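Long-range contacts in endo-1,4-beta-xylanase I (Hypocrea jecorina, PDB 1XYN), which hydrolyses internal 1,4-beta-xylosidic linkages of xylan, a plant cell wall hemicellulose, to yield xylooligosaccharides and xylose: residues A[32-37]-A[161-166]; A[56-61]-A[167-172]; A[80-85]-A[125-130]. All blocks are in the same frame, centred on the assembly; numbering follows the deposited sequence.

How the contacts relate
Contacts 1 and 2 follow the chain from one sheet of the xylanase to the other: strand 155-166 ends in contact 1, and strand 168-177 begins in contact 2. Their centres lie about 10 Å apart, and Trp-166 O accepts a probable hydrogen bond from Thr-60 N at 2.9 Å. Contact 3, centred about 14 Å from either, meets contact 2 where Asn-84 ND2 reaches Gly-59 O at 2.8 Å. Glu-164, the predicted proton donor, belongs to contact 1, whereas Asp-81 and His-83 of contact 3 bind the calcium ion. The ion is about 6 Å from the side chain of Val-56 in contact 2 and about 11 Å from that of Val-163 in contact 1.

Contact 1. Residues A[32-37]-A[161-166]; sequences DDFVVG and VAVEGW
Val-36 and Val-163 lock the buried part of this antiparallel pairing with two nearly straight backbone bonds: Val-36 N to Val-163 O at 3.2 Å, and Val-163 N back to Val-36 O at 2.9 Å. One residue along, Val-35 lies opposite Glu-164 in a non-hydrogen-bonded pair. Val-35 CG2 rests 3.7 Å from Glu-164 CD, while Val-35 CG1 touches the methyl of Ala-162. Here strands 34-40 and 155-166 build the curved sheet of the family 11 jelly roll whose concave face carries the active site. Glu-164, the predicted proton donor, stands on it with CG anti to the backbone N (chi1 173°) and its chain extended; OE1 bonds the hydroxyl of Tyr-77. Glu-164 OE2 and Asp-33 OD1 approach to 2.9 Å, two acceptor oxygens on carboxylates only 23° from coplanar. On the other side of the sheet Gly-165 N lies over one face of the Phe-34 ring, 3.6 Å above the plane and offset toward its rim. Toward Asp-32 the pairing slackens: the two backbone bonds between Phe-34 and Gly-165 are weak. Asp-33 OD1 still meets Trp-166 CE3 at 3.4 Å, its carboxylate upright to the indole at 89°, but these partly exposed residues also pack against Thr-118 of the second subunit.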
loop_
_atom_site.group_PDB
_atom_site.type_symbol
_atom_site.label_atom_id
_atom_site.label_comp_id
_atom_site.label_asym_id
_atom_site.label_seq_id
_atom_site.Cartn_x
_atom_site.Cartn_y
_atom_site.Cartn_z
ATOM N N ASP A 32 -1.611 -11.757 -2.477
ATOM C CA ASP A 32 -1.267 -10.603 -1.660
ATOM C C ASP A 32 0.162 -10.559 -1.129
ATOM O O ASP A 32 0.739 -11.582 -0.752
ATOM C CB ASP A 32 -2.252 -10.469 -0.497
ATOM C CG ASP A 32 -3.693 -10.434 -0.951
ATOM O OD1 ASP A 32 -4.030 -9.648 -1.858
ATOM O OD2 ASP A 32 -4.498 -11.193 -0.388
ATOM N N ASP A 33 0.680 -9.334 -1.040
ATOM C CA ASP A 33 2.029 -9.056 -0.576
ATOM C C ASP A 33 2.233 -9.416 0.887
ATOM O O ASP A 33 1.344 -9.230 1.721
ATOM C CB ASP A 33 2.350 -7.565 -0.791
ATOM C CG ASP A 33 3.790 -7.202 -0.418
ATOM O OD1 ASP A 33 4.708 -7.996 -0.718
ATOM O OD2 ASP A 33 4.004 -6.113 0.164
ATOM N N PHE A 34 3.429 -9.906 1.181
ATOM C CA PHE A 34 3.824 -10.283 2.524
ATOM C C PHE A 34 5.340 -10.103 2.616
ATOM O O PHE A 34 6.060 -10.268 1.622
ATOM C CB PHE A 34 3.455 -11.745 2.798
ATOM C CG PHE A 34 4.197 -12.734 1.941
ATOM C CD1 PHE A 34 3.736 -13.062 0.677
ATOM C CD2 PHE A 34 5.369 -13.327 2.395
ATOM C CE1 PHE A 34 4.435 -13.970 -0.130
ATOM C CE2 PHE A 34 6.075 -14.233 1.596
ATOM C CZ PHE A 34 5.603 -14.552 0.332
ATOM N N VAL A 35 5.812 -9.711 3.793
ATOM C CA VAL A 35 7.237 -9.529 4.030
ATOM C C VAL A 35 7.574 -10.252 5.329
ATOM O O VAL A 35 7.172 -9.807 6.405
ATOM C CB VAL A 35 7.607 -8.032 4.209
ATOM C CG1 VAL A 35 9.127 -7.873 4.283
ATOM C CG2 VAL A 35 7.023 -7.188 3.092
ATOM N N VAL A 36 8.280 -11.379 5.234
ATOM C CA VAL A 36 8.659 -12.128 6.431
ATOM C C VAL A 36 10.158 -12.377 6.450
ATOM O O VAL A 36 10.788 -12.519 5.404
ATOM C CB VAL A 36 7.977 -13.510 6.508
ATOM C CG1 VAL A 36 6.471 -13.370 6.611
ATOM C CG2 VAL A 36 8.382 -14.362 5.313
ATOM N N GLY A 37 10.716 -12.485 7.647
ATOM C CA GLY A 37 12.136 -12.742 7.774
ATOM C C GLY A 37 12.574 -12.441 9.185
ATOM O O GLY A 37 11.761 -12.019 10.010
ATOM N N VAL A 161 16.560 -10.058 6.990
ATOM C CA VAL A 161 16.785 -10.758 5.738
ATOM C C VAL A 161 15.354 -11.226 5.497
ATOM O O VAL A 161 14.814 -11.992 6.290
ATOM C CB VAL A 161 17.694 -11.975 5.921
ATOM C CG1 VAL A 161 17.682 -12.838 4.667
ATOM C CG2 VAL A 161 19.100 -11.522 6.235
ATOM N N ALA A 162 14.717 -10.716 4.451
ATOM C CA ALA A 162 13.329 -11.067 4.186
ATOM C C ALA A 162 13.002 -11.603 2.798
ATOM O O ALA A 162 13.751 -11.425 1.833
ATOM C CB ALA A 162 12.436 -9.862 4.506
ATOM N N VAL A 163 11.882 -12.313 2.732
ATOM C CA VAL A 163 11.371 -12.869 1.491
ATOM C C VAL A 163 10.060 -12.126 1.320
ATOM O O VAL A 163 9.315 -11.949 2.286
ATOM C CB VAL A 163 11.095 -14.386 1.602
ATOM C CG1 VAL A 163 10.305 -14.869 0.400
ATOM C CG2 VAL A 163 12.404 -15.157 1.686
ATOM N N GLU A 164 9.811 -11.630 0.117
ATOM C CA GLU A 164 8.586 -10.886 -0.155
ATOM C C GLU A 164 8.002 -11.391 -1.457
ATOM O O GLU A 164 8.736 -11.729 -2.383
ATOM C CB GLU A 164 8.880 -9.381 -0.233
ATOM C CG GLU A 164 7.702 -8.516 -0.687
ATOM C CD GLU A 164 7.934 -7.014 -0.493
ATOM O OE1 GLU A 164 9.075 -6.614 -0.173
ATOM O OE2 GLU A 164 6.968 -6.228 -0.655
ATOM N N GLY A 165 6.676 -11.488 -1.517
ATOM C CA GLY A 165 6.061 -11.978 -2.732
ATOM C C GLY A 165 4.575 -11.735 -2.868
ATOM O O GLY A 165 3.923 -11.205 -1.964
ATOM N N TRP A 166 4.063 -12.108 -4.035
ATOM C CA TRP A 166 2.656 -11.975 -4.380
ATOM C C TRP A 166 2.437 -12.564 -5.766
ATOM O O TRP A 166 3.396 -12.799 -6.510
ATOM C CB TRP A 166 2.216 -10.501 -4.369
ATOM C CG TRP A 166 2.886 -9.612 -5.397
ATOM C CD1 TRP A 166 2.487 -9.407 -6.697
ATOM C CD2 TRP A 166 4.005 -8.735 -5.184
ATOM N NE1 TRP A 166 3.276 -8.451 -7.289
ATOM C CE2 TRP A 166 4.215 -8.023 -6.390
ATOM C CE3 TRP A 166 4.846 -8.478 -4.093
ATOM C CZ2 TRP A 166 5.231 -7.072 -6.532
ATOM C CZ3 TRP A 166 5.860 -7.531 -4.235
ATOM C CH2 TRP A 166 6.041 -6.840 -5.445
#

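Contact 2. Residues A[56-61]-A[167-172]; sequences VNSGTG and GGSGSA
Asn-57 leans over Ser-169 as the chain leaves strand 48-56. Asn-57 CB lies 3.5 Å from Ser-169 OG and equally far from Ser-169 O, and CG is still beside the serine hydroxyl. With CG turned anti to the carbonyl carbon (chi1 -60°), the amide is carried on along strand 168-177, and Asn-57 OD1 ends 3.4 Å from Gly-170 CA. Ser-169 O receives two weak backbone bonds, from Asn-57 N at 2.9 Å and from Ser-58 N at 3.4 Å, one oxygen shared by successive N-H groups. Ser-58 answers with its hydroxyl: Ser-58 OG accepts Ser-169 N at 3.3 Å and also lies 3.2 Å from Gly-168 CA. A CB on Gly-168 or Gly-59 would run into the backbone of the other segment. Gly-59, at positive phi, brings its CA to 3.4 Å from Gly-167 O, and Val-56 and Gly-170 form a non-hydrogen-bonded pair with CA atoms 4.3 Å apart. Gly-167 and Gly-168 both face Thr-30 in a G1 beta bulge. The turn joins two sheets: strand 168-177 lies between strands 23-30 and 48-56 in one, whereas strand 60-70, entered at Thr-60, runs beside strand 155-166 in the other.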
loop_
_atom_site.group_PDB
_atom_site.type_symbol
_atom_site.label_atom_id
_atom_site.label_comp_id
_atom_site.label_asym_id
_atom_site.label_seq_id
_atom_site.Cartn_x
_atom_site.Cartn_y
_atom_site.Cartn_z
ATOM N N VAL A 56 10.713 -19.800 -6.497
ATOM C CA VAL A 56 9.526 -19.029 -6.862
ATOM C C VAL A 56 8.863 -19.752 -8.037
ATOM O O VAL A 56 9.313 -19.650 -9.181
ATOM C CB VAL A 56 9.902 -17.561 -7.235
ATOM C CG1 VAL A 56 8.675 -16.767 -7.645
ATOM C CG2 VAL A 56 10.575 -16.884 -6.056
ATOM N N ASN A 57 7.821 -20.526 -7.737
ATOM C CA ASN A 57 7.114 -21.290 -8.758
ATOM C C ASN A 57 6.414 -20.386 -9.768
ATOM O O ASN A 57 6.396 -20.685 -10.963
ATOM C CB ASN A 57 6.100 -22.243 -8.110
ATOM C CG ASN A 57 6.749 -23.240 -7.158
ATOM O OD1 ASN A 57 6.532 -23.196 -5.946
ATOM N ND2 ASN A 57 7.542 -24.151 -7.706
ATOM N N SER A 58 5.869 -19.273 -9.283
ATOM C CA SER A 58 5.156 -18.320 -10.125
ATOM C C SER A 58 5.031 -17.004 -9.378
ATOM O O SER A 58 5.259 -16.959 -8.170
ATOM C CB SER A 58 3.749 -18.846 -10.427
ATOM O OG SER A 58 2.948 -18.881 -9.251
ATOM N N GLY A 59 4.648 -15.941 -10.084
ATOM C CA GLY A 59 4.496 -14.634 -9.454
ATOM C C GLY A 59 5.798 -13.926 -9.107
ATOM O O GLY A 59 6.866 -14.322 -9.566
ATOM N N THR A 60 5.707 -12.882 -8.285
ATOM C CA THR A 60 6.871 -12.101 -7.858
ATOM C C THR A 60 7.481 -12.640 -6.561
ATOM O O THR A 60 6.758 -12.898 -5.594
ATOM C CB THR A 60 6.491 -10.626 -7.603
ATOM O OG1 THR A 60 5.837 -10.096 -8.760
ATOM C CG2 THR A 60 7.732 -9.791 -7.286
ATOM N N GLY A 61 8.807 -12.760 -6.539
ATOM C CA GLY A 61 9.509 -13.246 -5.363
ATOM C C GLY A 61 10.849 -12.547 -5.213
ATOM O O GLY A 61 11.617 -12.473 -6.174
ATOM N N GLY A 167 1.175 -12.844 -6.082
ATOM C CA GLY A 167 0.817 -13.387 -7.379
ATOM C C GLY A 167 1.209 -14.820 -7.689
ATOM O O GLY A 167 1.202 -15.220 -8.855
ATOM N N GLY A 168 1.541 -15.604 -6.672
ATOM C CA GLY A 168 1.909 -16.984 -6.931
ATOM C C GLY A 168 2.349 -17.780 -5.720
ATOM O O GLY A 168 2.029 -17.436 -4.582
ATOM N N SER A 169 3.105 -18.840 -5.982
ATOM C CA SER A 169 3.606 -19.712 -4.931
ATOM C C SER A 169 5.131 -19.868 -4.958
ATOM O O SER A 169 5.809 -19.471 -5.922
ATOM C CB SER A 169 2.942 -21.086 -5.033
ATOM O OG SER A 169 3.226 -21.714 -6.274
ATOM N N GLY A 170 5.661 -20.429 -3.876
ATOM C CA GLY A 170 7.086 -20.653 -3.762
ATOM C C GLY A 170 7.419 -21.038 -2.341
ATOM O O GLY A 170 6.525 -21.156 -1.501
ATOM N N SER A 171 8.705 -21.217 -2.063
ATOM C CA SER A 171 9.162 -21.580 -0.729
ATOM C C SER A 171 10.602 -21.117 -0.516
ATOM O O SER A 171 11.338 -20.901 -1.475
ATOM C CB SER A 171 9.050 -23.092 -0.510
ATOM O OG SER A 171 9.884 -23.806 -1.399
ATOM N N ALA A 172 10.995 -20.977 0.747
ATOM C CA ALA A 172 12.335 -20.526 1.107
ATOM C C ALA A 172 12.724 -20.962 2.526
ATOM O O ALA A 172 11.912 -20.911 3.450
ATOM C CB ALA A 172 12.418 -19.000 0.987
#

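Contact 3. Residues A[80-85]-A[125-130]; sequences EDNHNY and ISVRNS. With CA (calcium ion), chain B.
Glu-80 OE1 comes to the Arg-128 guanidinium from well out of the guanidinium plane. It sits 3.6 Å from Arg-128 NH1 with no N-H aimed at it, the carboxylate and guanidinium planes 55° apart, so this salt bridge between Glu-80 and Arg-128 rests on charge alone. The CB of Glu-80 points away from strand 119-128, but a bend at chi2 (-64°) brings the carboxylate back to the arginine. At the guanidinium edge, and in the plane, lies the backbone oxygen of Ser-130; Arg-128 NE donates to Ser-130 O at 2.7 Å, which holds the group's rotation. The other two nitrogens are engaged as well, NH1 by the hydroxyl of Tyr-102 and NH2 by Asp-98 O. The same tyrosine hydroxyl bonds Glu-80 OE2, while OE1 finds its stronger charged partner in Arg-132.

The amide of Asn-82 points its nitrogen across to strand 119-128, where Asn-82 ND2 touches Val-127 CG1 at 3.6 Å; the two side chains cross at about a right angle. One water spans the same gap. It accepts a weak bond from Asn-82 ND2 and donates to Arg-128 O, 2.9 Å from each. Farther along, Tyr-85 and Ile-125 approach from opposite directions, and Tyr-85 OH stops 3.5 Å from Ile-125 CD1. Tyr-85, Ile-125 and Val-127 all lean on Met-79 of the neighbouring strand 74-79.

Asp-81 turns its CB away from strand 119-128, and its OD2 binds the calcium ion at 2.6 Å, His-83 NE2 at 2.7 Å. Asn-82 N makes a weak bond to Asp-81 OD1. Glu-80 and Asp-81 both face Leu-63, a classic beta bulge at a chain corner of the family 11 jelly roll, with the calcium site on the short strand 81-83 that follows.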
loop_
_atom_site.group_PDB
_atom_site.type_symbol
_atom_site.label_atom_id
_atom_site.label_comp_id
_atom_site.label_asym_id
_atom_site.label_seq_id
_atom_site.Cartn_x
_atom_site.Cartn_y
_atom_site.Cartn_z
ATOM N N GLU A 80 19.268 -9.838 -3.381
ATOM C CA GLU A 80 20.272 -10.809 -3.775
ATOM C C GLU A 80 19.675 -11.718 -4.817
ATOM O O GLU A 80 20.382 -12.387 -5.579
ATOM C CB GLU A 80 20.732 -11.620 -2.561
ATOM C CG GLU A 80 21.361 -10.762 -1.472
ATOM C CD GLU A 80 22.637 -10.088 -1.939
ATOM O OE1 GLU A 80 23.573 -10.810 -2.327
ATOM O OE2 GLU A 80 22.710 -8.841 -1.913
ATOM N N ASP A 81 18.353 -11.664 -4.891
ATOM C CA ASP A 81 17.601 -12.467 -5.823
ATOM C C ASP A 81 16.220 -11.875 -6.000
ATOM O O ASP A 81 15.673 -11.271 -5.078
ATOM C CB ASP A 81 17.499 -13.874 -5.267
ATOM C CG ASP A 81 16.990 -14.860 -6.263
ATOM O OD1 ASP A 81 17.011 -14.595 -7.486
ATOM O OD2 ASP A 81 16.566 -15.921 -5.784
ATOM N N ASN A 82 15.671 -12.035 -7.197
ATOM C CA ASN A 82 14.347 -11.521 -7.524
ATOM C C ASN A 82 13.816 -12.154 -8.808
ATOM O O ASN A 82 14.591 -12.494 -9.717
ATOM C CB ASN A 82 14.347 -9.985 -7.649
ATOM C CG ASN A 82 15.072 -9.478 -8.900
ATOM O OD1 ASN A 82 14.438 -8.953 -9.822
ATOM N ND2 ASN A 82 16.402 -9.604 -8.923
ATOM N N HIS A 83 12.502 -12.376 -8.835
ATOM C CA HIS A 83 11.810 -12.963 -9.982
ATOM C C HIS A 83 10.557 -12.186 -10.230
ATOM O O HIS A 83 9.808 -11.920 -9.290
ATOM C CB HIS A 83 11.372 -14.375 -9.685
ATOM C CG HIS A 83 12.477 -15.241 -9.226
ATOM N ND1 HIS A 83 13.044 -16.201 -10.031
ATOM C CD2 HIS A 83 13.146 -15.278 -8.053
ATOM C CE1 HIS A 83 14.017 -16.799 -9.370
ATOM N NE2 HIS A 83 14.097 -16.256 -8.165
ATOM N N ASN A 84 10.316 -11.866 -11.500
ATOM C CA ASN A 84 9.130 -11.139 -11.934
ATOM C C ASN A 84 8.910 -9.921 -11.055
ATOM O O ASN A 84 7.808 -9.682 -10.573
ATOM C CB ASN A 84 7.904 -12.059 -11.889
ATOM C CG ASN A 84 8.118 -13.360 -12.655
ATOM O OD1 ASN A 84 8.158 -13.370 -13.889
ATOM N ND2 ASN A 84 8.273 -14.463 -11.926
ATOM N N TYR A 85 9.981 -9.172 -10.824
ATOM C CA TYR A 85 9.921 -7.975 -10.005
ATOM C C TYR A 85 9.804 -6.723 -10.873
ATOM O O TYR A 85 10.750 -6.361 -11.572
ATOM C CB TYR A 85 11.159 -7.885 -9.117
ATOM C CG TYR A 85 11.273 -6.571 -8.393
ATOM C CD1 TYR A 85 10.231 -6.108 -7.590
ATOM C CD2 TYR A 85 12.399 -5.755 -8.556
ATOM C CE1 TYR A 85 10.295 -4.866 -6.972
ATOM C CE2 TYR A 85 12.476 -4.513 -7.940
ATOM C CZ TYR A 85 11.417 -4.074 -7.150
ATOM O OH TYR A 85 11.477 -2.844 -6.536
ATOM N N ILE A 125 17.096 1.076 -3.358
ATOM C CA ILE A 125 17.222 -0.326 -3.708
ATOM C C ILE A 125 18.507 -0.660 -4.443
ATOM O O ILE A 125 18.938 0.078 -5.318
ATOM C CB ILE A 125 16.012 -0.775 -4.579
ATOM C CG1 ILE A 125 14.690 -0.407 -3.899
ATOM C CG2 ILE A 125 16.080 -2.273 -4.866
ATOM C CD1 ILE A 125 13.463 -0.611 -4.776
ATOM N N SER A 126 19.105 -1.786 -4.074
ATOM C CA SER A 126 20.320 -2.279 -4.712
ATOM C C SER A 126 19.951 -3.662 -5.238
ATOM O O SER A 126 19.754 -4.578 -4.455
ATOM C CB SER A 126 21.463 -2.414 -3.690
ATOM O OG SER A 126 21.986 -1.161 -3.263
ATOM N N VAL A 127 19.817 -3.808 -6.552
ATOM C CA VAL A 127 19.470 -5.102 -7.137
ATOM C C VAL A 127 20.683 -5.807 -7.747
ATOM O O VAL A 127 21.259 -5.336 -8.730
ATOM C CB VAL A 127 18.371 -4.968 -8.211
ATOM C CG1 VAL A 127 17.988 -6.341 -8.744
ATOM C CG2 VAL A 127 17.154 -4.251 -7.643
ATOM N N ARG A 128 21.059 -6.940 -7.161
ATOM C CA ARG A 128 22.199 -7.721 -7.628
ATOM C C ARG A 128 22.020 -8.194 -9.065
ATOM O O ARG A 128 21.001 -8.794 -9.408
ATOM C CB ARG A 128 22.422 -8.913 -6.706
ATOM C CG ARG A 128 23.666 -9.690 -7.016
ATOM C CD ARG A 128 23.850 -10.817 -6.030
ATOM N NE ARG A 128 25.128 -11.497 -6.227
ATOM C CZ ARG A 128 26.242 -11.230 -5.548
ATOM N NH1 ARG A 128 26.251 -10.289 -4.611
ATOM N NH2 ARG A 128 27.351 -11.909 -5.811
ATOM N N ASN A 129 23.026 -7.945 -9.901
ATOM C CA ASN A 129 22.965 -8.332 -11.311
ATOM C C ASN A 129 23.135 -9.829 -11.521
ATOM O O ASN A 129 22.744 -10.366 -12.554
ATOM C CB ASN A 129 23.982 -7.536 -12.149
ATOM C CG ASN A 129 23.681 -6.029 -12.175
ATOM O OD1 ASN A 129 22.544 -5.608 -11.986
ATOM N ND2 ASN A 129 24.708 -5.222 -12.404
ATOM N N SER A 130 23.723 -10.501 -10.539
ATOM C CA SER A 130 23.901 -11.951 -10.611
ATOM C C SER A 130 23.248 -12.551 -9.366
ATOM O O SER A 130 23.911 -12.734 -8.342
ATOM C CB SER A 130 25.384 -12.314 -10.660
ATOM O OG SER A 130 25.993 -11.775 -11.816
HETATM CA CA CA B . 16.529 -17.434 -7.952
HETATM O O HOH W 1 19.043 -10.069 -7.702
#